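Local coordinates for DNA mismatch repair protein MLH3 (Saccharomyces cerevisiae S288C, PDB 6RMN) that corrects insertion-deletion loops in DNA mismatch repair as a component of the MutLbeta heterodimer, at residues 95-100 with 105-110; 87-92 with 142-147. All coordinates share one frame; numbering follows the deposited sequence.

Overall arrangement
The modelled chain is the C-terminal part of MLH3, and both contacts lie in its alpha/beta portion; neither includes a zinc ligand, since those are His49, Glu53, Cys194, Cys225 and His227. Helix 87-101 is common to both. Contact 1 sets its later turns against strand 106-110, buries 355 Å² and mixes aromatic packing with bridging waters. Contact 2 sets its first turns beside helix 136-151, buries 189 Å² and is almost wholly van der Waals. Both are partly buried, with three of six touching residues buried in contact 1 and one of four in contact 2. Their centres are about 10 Å apart, and Phe100 CZ meets Leu143 O at 3.3 Å.

Contact 1. Residues 95-100 with 105-110; sequences HYQSEF and IGYETI
Phe100 and Ile105 join helix 87-101 to strand 106-110 in a helix-loop-strand unit; the two segments run nearly antiparallel (167°), their axes 8.2 Å apart. Ile105 N donates to Phe100 O at 3.0 Å, and on the side-chain level Ile105 CD1 meets the in-plane edge of the Phe100 ring. Tyr107 fills the space between Phe100 and Gln97. With chi1 at 56°, its CG sits between the backbone N and carbonyl carbon, a placement that carries the ring across to the helix. There CE2 packs on Phe100 CB at 3.7 Å and CE1 on Gln97 CG, also at 3.7 Å; the two aromatic planes are inclined at 58°. Gln97 slides past the tyrosine in the opposite direction, its amide almost perpendicular to the ring. The Tyr107 hydroxyl is hydrogen-bonded to Phe93 O, a turn before Gln97 in helix 87-101; a leucine here would probably deprive that carbonyl of its hydroxyl partner and open a gap beside Phe100. One water joins Gln97 OE1, Glu108 OE1 and Thr109 N. Another lies over the centre of a Tyr107 ring face, donating to Gln97 O at 2.9 Å and Ile105 O at 2.8 Å and accepting from Tyr107 N.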
loop_
_atom_site.group_PDB
_atom_site.type_symbol
_atom_site.label_atom_id
_atom_site.label_comp_id
_atom_site.label_asym_id
_atom_site.label_seq_id
_atom_site.Cartn_x
_atom_site.Cartn_y
_atom_site.Cartn_z
ATOM N N HIS B 95 -34.284 -41.891 -10.167
ATOM C CA HIS B 95 -34.954 -40.650 -9.797
ATOM C C HIS B 95 -34.172 -39.408 -10.220
ATOM O O HIS B 95 -34.795 -38.437 -10.642
ATOM C CB HIS B 95 -35.195 -40.627 -8.272
ATOM C CG HIS B 95 -36.063 -39.509 -7.782
ATOM N ND1 HIS B 95 -35.556 -38.241 -7.570
ATOM C CD2 HIS B 95 -37.369 -39.521 -7.428
ATOM C CE1 HIS B 95 -36.566 -37.519 -7.111
ATOM N NE2 HIS B 95 -37.678 -38.246 -7.007
ATOM N N TYR B 96 -32.826 -39.418 -10.079
ATOM C CA TYR B 96 -32.004 -38.239 -10.385
ATOM C C TYR B 96 -31.165 -38.335 -11.678
ATOM O O TYR B 96 -30.278 -37.506 -11.867
ATOM C CB TYR B 96 -31.118 -37.876 -9.179
ATOM C CG TYR B 96 -31.902 -37.369 -7.987
ATOM C CD1 TYR B 96 -32.624 -36.177 -8.054
ATOM C CD2 TYR B 96 -31.904 -38.064 -6.780
ATOM C CE1 TYR B 96 -33.328 -35.696 -6.956
ATOM C CE2 TYR B 96 -32.610 -37.590 -5.674
ATOM C CZ TYR B 96 -33.323 -36.407 -5.769
ATOM O OH TYR B 96 -34.032 -35.938 -4.689
ATOM N N GLN B 97 -31.491 -39.277 -12.595
ATOM C CA GLN B 97 -30.785 -39.439 -13.881
ATOM C C GLN B 97 -30.697 -38.126 -14.689
ATOM O O GLN B 97 -29.625 -37.772 -15.174
ATOM C CB GLN B 97 -31.431 -40.562 -14.712
ATOM C CG GLN B 97 -30.609 -40.972 -15.928
ATOM C CD GLN B 97 -31.397 -41.826 -16.874
ATOM O OE1 GLN B 97 -31.637 -43.006 -16.621
ATOM N NE2 GLN B 97 -31.812 -41.247 -17.990
ATOM N N SER B 98 -31.826 -37.409 -14.791
ATOM C CA SER B 98 -32.017 -36.122 -15.475
ATOM C C SER B 98 -31.117 -35.036 -14.877
ATOM O O SER B 98 -30.529 -34.233 -15.614
ATOM C CB SER B 98 -33.479 -35.695 -15.364
ATOM O OG SER B 98 -33.898 -35.673 -14.006
ATOM N N GLU B 99 -31.002 -35.028 -13.538
ATOM C CA GLU B 99 -30.166 -34.090 -12.795
ATOM C C GLU B 99 -28.664 -34.306 -13.073
ATOM O O GLU B 99 -27.956 -33.334 -13.365
ATOM C CB GLU B 99 -30.502 -34.154 -11.296
ATOM C CG GLU B 99 -30.189 -32.885 -10.524
ATOM C CD GLU B 99 -30.572 -31.576 -11.186
ATOM O OE1 GLU B 99 -31.727 -31.458 -11.657
ATOM O OE2 GLU B 99 -29.714 -30.664 -11.231
ATOM N N PHE B 100 -28.201 -35.580 -13.057
ATOM C CA PHE B 100 -26.793 -35.918 -13.329
ATOM C C PHE B 100 -26.356 -35.610 -14.762
ATOM O O PHE B 100 -25.183 -35.311 -14.963
ATOM C CB PHE B 100 -26.479 -37.371 -12.958
ATOM C CG PHE B 100 -26.241 -37.597 -11.481
ATOM C CD1 PHE B 100 -24.998 -37.336 -10.912
ATOM C CD2 PHE B 100 -27.260 -38.072 -10.660
ATOM C CE1 PHE B 100 -24.777 -37.552 -9.545
ATOM C CE2 PHE B 100 -27.039 -38.282 -9.296
ATOM C CZ PHE B 100 -25.801 -38.020 -8.747
ATOM N N ILE B 105 -22.691 -36.256 -16.400
ATOM C CA ILE B 105 -22.705 -37.618 -15.868
ATOM C C ILE B 105 -23.903 -38.343 -16.487
ATOM O O ILE B 105 -25.045 -38.089 -16.102
ATOM C CB ILE B 105 -22.694 -37.626 -14.300
ATOM C CG1 ILE B 105 -21.479 -36.842 -13.736
ATOM C CG2 ILE B 105 -22.764 -39.062 -13.728
ATOM C CD1 ILE B 105 -21.748 -36.076 -12.495
ATOM N N GLY B 106 -23.623 -39.194 -17.480
ATOM C CA GLY B 106 -24.633 -39.944 -18.212
ATOM C C GLY B 106 -24.632 -41.414 -17.868
ATOM O O GLY B 106 -23.616 -42.083 -18.042
ATOM N N TYR B 107 -25.757 -41.929 -17.360
ATOM C CA TYR B 107 -25.852 -43.343 -17.007
ATOM C C TYR B 107 -27.184 -43.972 -17.393
ATOM O O TYR B 107 -28.092 -43.281 -17.870
ATOM C CB TYR B 107 -25.523 -43.597 -15.512
ATOM C CG TYR B 107 -26.351 -42.813 -14.514
ATOM C CD1 TYR B 107 -27.670 -43.168 -14.239
ATOM C CD2 TYR B 107 -25.803 -41.747 -13.811
ATOM C CE1 TYR B 107 -28.432 -42.458 -13.313
ATOM C CE2 TYR B 107 -26.551 -41.035 -12.878
ATOM C CZ TYR B 107 -27.867 -41.393 -12.634
ATOM O OH TYR B 107 -28.604 -40.705 -11.705
ATOM N N GLU B 108 -27.278 -45.300 -17.187
ATOM C CA GLU B 108 -28.458 -46.143 -17.391
ATOM C C GLU B 108 -28.559 -47.096 -16.204
ATOM O O GLU B 108 -27.547 -47.669 -15.794
ATOM C CB GLU B 108 -28.370 -46.944 -18.712
ATOM C CG GLU B 108 -28.490 -46.113 -19.986
ATOM C CD GLU B 108 -29.770 -45.319 -20.189
ATOM O OE1 GLU B 108 -30.862 -45.834 -19.855
ATOM O OE2 GLU B 108 -29.679 -44.178 -20.701
ATOM N N THR B 109 -29.769 -47.236 -15.633
ATOM C CA THR B 109 -30.047 -48.140 -14.509
ATOM C C THR B 109 -30.535 -49.492 -15.059
ATOM O O THR B 109 -31.557 -49.543 -15.754
ATOM C CB THR B 109 -31.002 -47.499 -13.483
ATOM O OG1 THR B 109 -32.046 -46.793 -14.161
ATOM C CG2 THR B 109 -30.288 -46.568 -12.523
ATOM N N ILE B 110 -29.774 -50.574 -14.775
ATOM C CA ILE B 110 -30.033 -51.940 -15.255
ATOM C C ILE B 110 -30.427 -52.909 -14.119
ATOM O O ILE B 110 -29.763 -52.946 -13.078
ATOM C CB ILE B 110 -28.825 -52.475 -16.098
ATOM C CG1 ILE B 110 -28.341 -51.426 -17.140
ATOM C CG2 ILE B 110 -29.151 -53.829 -16.773
ATOM C CD1 ILE B 110 -26.892 -51.578 -17.596
HETATM O O HOH W 1 -27.475 -39.463 -16.109
HETATM O O HOH W 2 -32.114 -45.938 -17.437
#

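Contact 2. Residues 87-92 with 142-147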
loop_
_atom_site.group_PDB
_atom_site.type_symbol
_atom_site.label_atom_id
_atom_site.label_comp_id
_atom_site.label_asym_id
_atom_site.label_seq_id
_atom_site.Cartn_x
_atom_site.Cartn_y
_atom_site.Cartn_z
ATOM N N ARG B 87 -31.046 -51.913 -4.345
ATOM C CA ARG B 87 -32.353 -51.580 -4.926
ATOM C C ARG B 87 -32.717 -50.109 -4.649
ATOM O O ARG B 87 -33.112 -49.396 -5.574
ATOM C CB ARG B 87 -33.443 -52.548 -4.436
ATOM C CG ARG B 87 -33.400 -53.896 -5.157
ATOM C CD ARG B 87 -34.417 -54.903 -4.629
ATOM N NE ARG B 87 -33.952 -55.602 -3.426
ATOM C CZ ARG B 87 -33.202 -56.703 -3.425
ATOM N NH1 ARG B 87 -32.801 -57.245 -4.570
ATOM N NH2 ARG B 87 -32.835 -57.262 -2.279
ATOM N N THR B 88 -32.496 -49.643 -3.404
ATOM C CA THR B 88 -32.745 -48.258 -2.996
ATOM C C THR B 88 -31.785 -47.292 -3.715
ATOM O O THR B 88 -32.199 -46.196 -4.099
ATOM C CB THR B 88 -32.642 -48.108 -1.470
ATOM O OG1 THR B 88 -31.320 -48.455 -1.052
ATOM C CG2 THR B 88 -33.676 -48.939 -0.720
ATOM N N GLU B 89 -30.511 -47.706 -3.903
ATOM C CA GLU B 89 -29.500 -46.904 -4.597
ATOM C C GLU B 89 -29.881 -46.754 -6.062
ATOM O O GLU B 89 -29.795 -45.651 -6.602
ATOM C CB GLU B 89 -28.104 -47.530 -4.468
ATOM C CG GLU B 89 -27.557 -47.508 -3.052
ATOM C CD GLU B 89 -26.193 -48.138 -2.851
ATOM O OE1 GLU B 89 -25.788 -48.986 -3.679
ATOM O OE2 GLU B 89 -25.533 -47.790 -1.847
ATOM N N ALA B 90 -30.333 -47.862 -6.685
ATOM C CA ALA B 90 -30.771 -47.928 -8.079
ATOM C C ALA B 90 -31.988 -47.032 -8.316
ATOM O O ALA B 90 -32.038 -46.354 -9.340
ATOM C CB ALA B 90 -31.091 -49.368 -8.462
ATOM N N ASP B 91 -32.948 -47.010 -7.360
ATOM C CA ASP B 91 -34.147 -46.169 -7.414
ATOM C C ASP B 91 -33.760 -44.690 -7.289
ATOM O O ASP B 91 -34.278 -43.859 -8.040
ATOM C CB ASP B 91 -35.157 -46.581 -6.322
ATOM C CG ASP B 91 -35.799 -47.962 -6.495
ATOM O OD1 ASP B 91 -35.395 -48.706 -7.430
ATOM O OD2 ASP B 91 -36.698 -48.306 -5.690
ATOM N N LEU B 92 -32.806 -44.379 -6.383
ATOM C CA LEU B 92 -32.250 -43.043 -6.154
ATOM C C LEU B 92 -31.575 -42.505 -7.431
ATOM O O LEU B 92 -31.817 -41.357 -7.798
ATOM C CB LEU B 92 -31.265 -43.088 -4.970
ATOM C CG LEU B 92 -30.717 -41.780 -4.397
ATOM C CD1 LEU B 92 -31.829 -40.843 -3.944
ATOM C CD2 LEU B 92 -29.810 -42.066 -3.223
ATOM N N VAL B 142 -18.826 -40.758 -4.780
ATOM C CA VAL B 142 -18.963 -39.378 -5.247
ATOM C C VAL B 142 -20.369 -39.109 -5.822
ATOM O O VAL B 142 -20.948 -38.073 -5.515
ATOM C CB VAL B 142 -17.789 -39.048 -6.203
ATOM C CG1 VAL B 142 -18.177 -38.090 -7.314
ATOM C CG2 VAL B 142 -16.619 -38.500 -5.414
ATOM N N LEU B 143 -20.921 -40.043 -6.596
ATOM C CA LEU B 143 -22.265 -39.932 -7.171
ATOM C C LEU B 143 -23.364 -40.094 -6.097
ATOM O O LEU B 143 -24.344 -39.344 -6.117
ATOM C CB LEU B 143 -22.449 -40.918 -8.348
ATOM C CG LEU B 143 -21.458 -40.753 -9.533
ATOM C CD1 LEU B 143 -21.765 -41.734 -10.641
ATOM C CD2 LEU B 143 -21.449 -39.346 -10.083
ATOM N N LEU B 144 -23.172 -41.033 -5.140
ATOM C CA LEU B 144 -24.094 -41.253 -4.022
ATOM C C LEU B 144 -24.171 -40.025 -3.132
ATOM O O LEU B 144 -25.268 -39.664 -2.712
ATOM C CB LEU B 144 -23.694 -42.467 -3.173
ATOM C CG LEU B 144 -24.166 -43.815 -3.666
ATOM C CD1 LEU B 144 -23.409 -44.915 -2.977
ATOM C CD2 LEU B 144 -25.672 -43.999 -3.460
ATOM N N GLN B 145 -23.015 -39.393 -2.843
ATOM C CA GLN B 145 -22.897 -38.179 -2.027
ATOM C C GLN B 145 -23.802 -37.065 -2.601
ATOM O O GLN B 145 -24.622 -36.522 -1.854
ATOM C CB GLN B 145 -21.426 -37.737 -1.942
ATOM C CG GLN B 145 -21.131 -36.574 -0.998
ATOM C CD GLN B 145 -19.758 -36.005 -1.284
ATOM O OE1 GLN B 145 -19.440 -35.598 -2.413
ATOM N NE2 GLN B 145 -18.904 -35.969 -0.271
ATOM N N HIS B 146 -23.724 -36.810 -3.931
ATOM C CA HIS B 146 -24.583 -35.835 -4.595
ATOM C C HIS B 146 -26.071 -36.232 -4.601
ATOM O O HIS B 146 -26.920 -35.371 -4.360
ATOM C CB HIS B 146 -24.104 -35.486 -6.004
ATOM C CG HIS B 146 -24.845 -34.310 -6.570
ATOM N ND1 HIS B 146 -24.853 -33.079 -5.920
ATOM C CD2 HIS B 146 -25.612 -34.221 -7.680
ATOM C CE1 HIS B 146 -25.605 -32.285 -6.661
ATOM N NE2 HIS B 146 -26.084 -32.923 -7.729
ATOM N N ALA B 147 -26.382 -37.524 -4.861
ATOM C CA ALA B 147 -27.750 -38.057 -4.864
ATOM C C ALA B 147 -28.403 -37.871 -3.487
ATOM O O ALA B 147 -29.576 -37.492 -3.412
ATOM C CB ALA B 147 -27.738 -39.532 -5.245
#
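Glu89 faces Leu144 and Leu92 faces Ala147, the nearest residues advancing by three on both helices together. The backbones draw closer along the way: Glu89 CA and Leu144 CA are 7.8 Å apart, whereas Leu92 CA and Ala147 CA are separated by 6.8 Å. Each segment keeps its own helical bonding, as in Leu92 N to Thr88 O and Ala147 N to Leu143 O, while the meeting between them rests on side chains.

At the closer end the small methyl of Ala147 allows the approach. Its CB lies 3.8 Å from Leu92 CG, and Leu92 CD2 touches the same methyl, so the branch point and one methyl of the leucine rest on it together. Leu92 carries CG opposite its backbone N (chi1 -171°), and its other methyl, CD1, comes to 4.1 Å from Ala147 O. The same side chain also touches His148 and Lys151 farther along helix 136-151.

At the wider end Glu89 and Leu144 cross at about a right angle. The glutamate is extended beyond CG (chi2 179°), which carries OE2 to 3.7 Å from Leu144 CD1, while its CG lies 4.0 Å from Leu144 CD2. The carboxylate oxygen meets the methyl in van der Waals contact only; the acid's polar bond lies elsewhere: OE1 accepts from Asp86 N, just before the helix, and has a long, weak ion pair with Lys140. Leu144 also packs on Phe93.

The Glu89-to-Asp86 bond is consistent with one half of a capping box at the start of helix 87-101, and the pair as a whole is a helix-helix contact within an alpha/beta unit, in which helices 87-101 and 136-151 pack through Leu92, Ala147, Glu89 and Leu144, with strands 106-110 and 117-124 intervening in sequence.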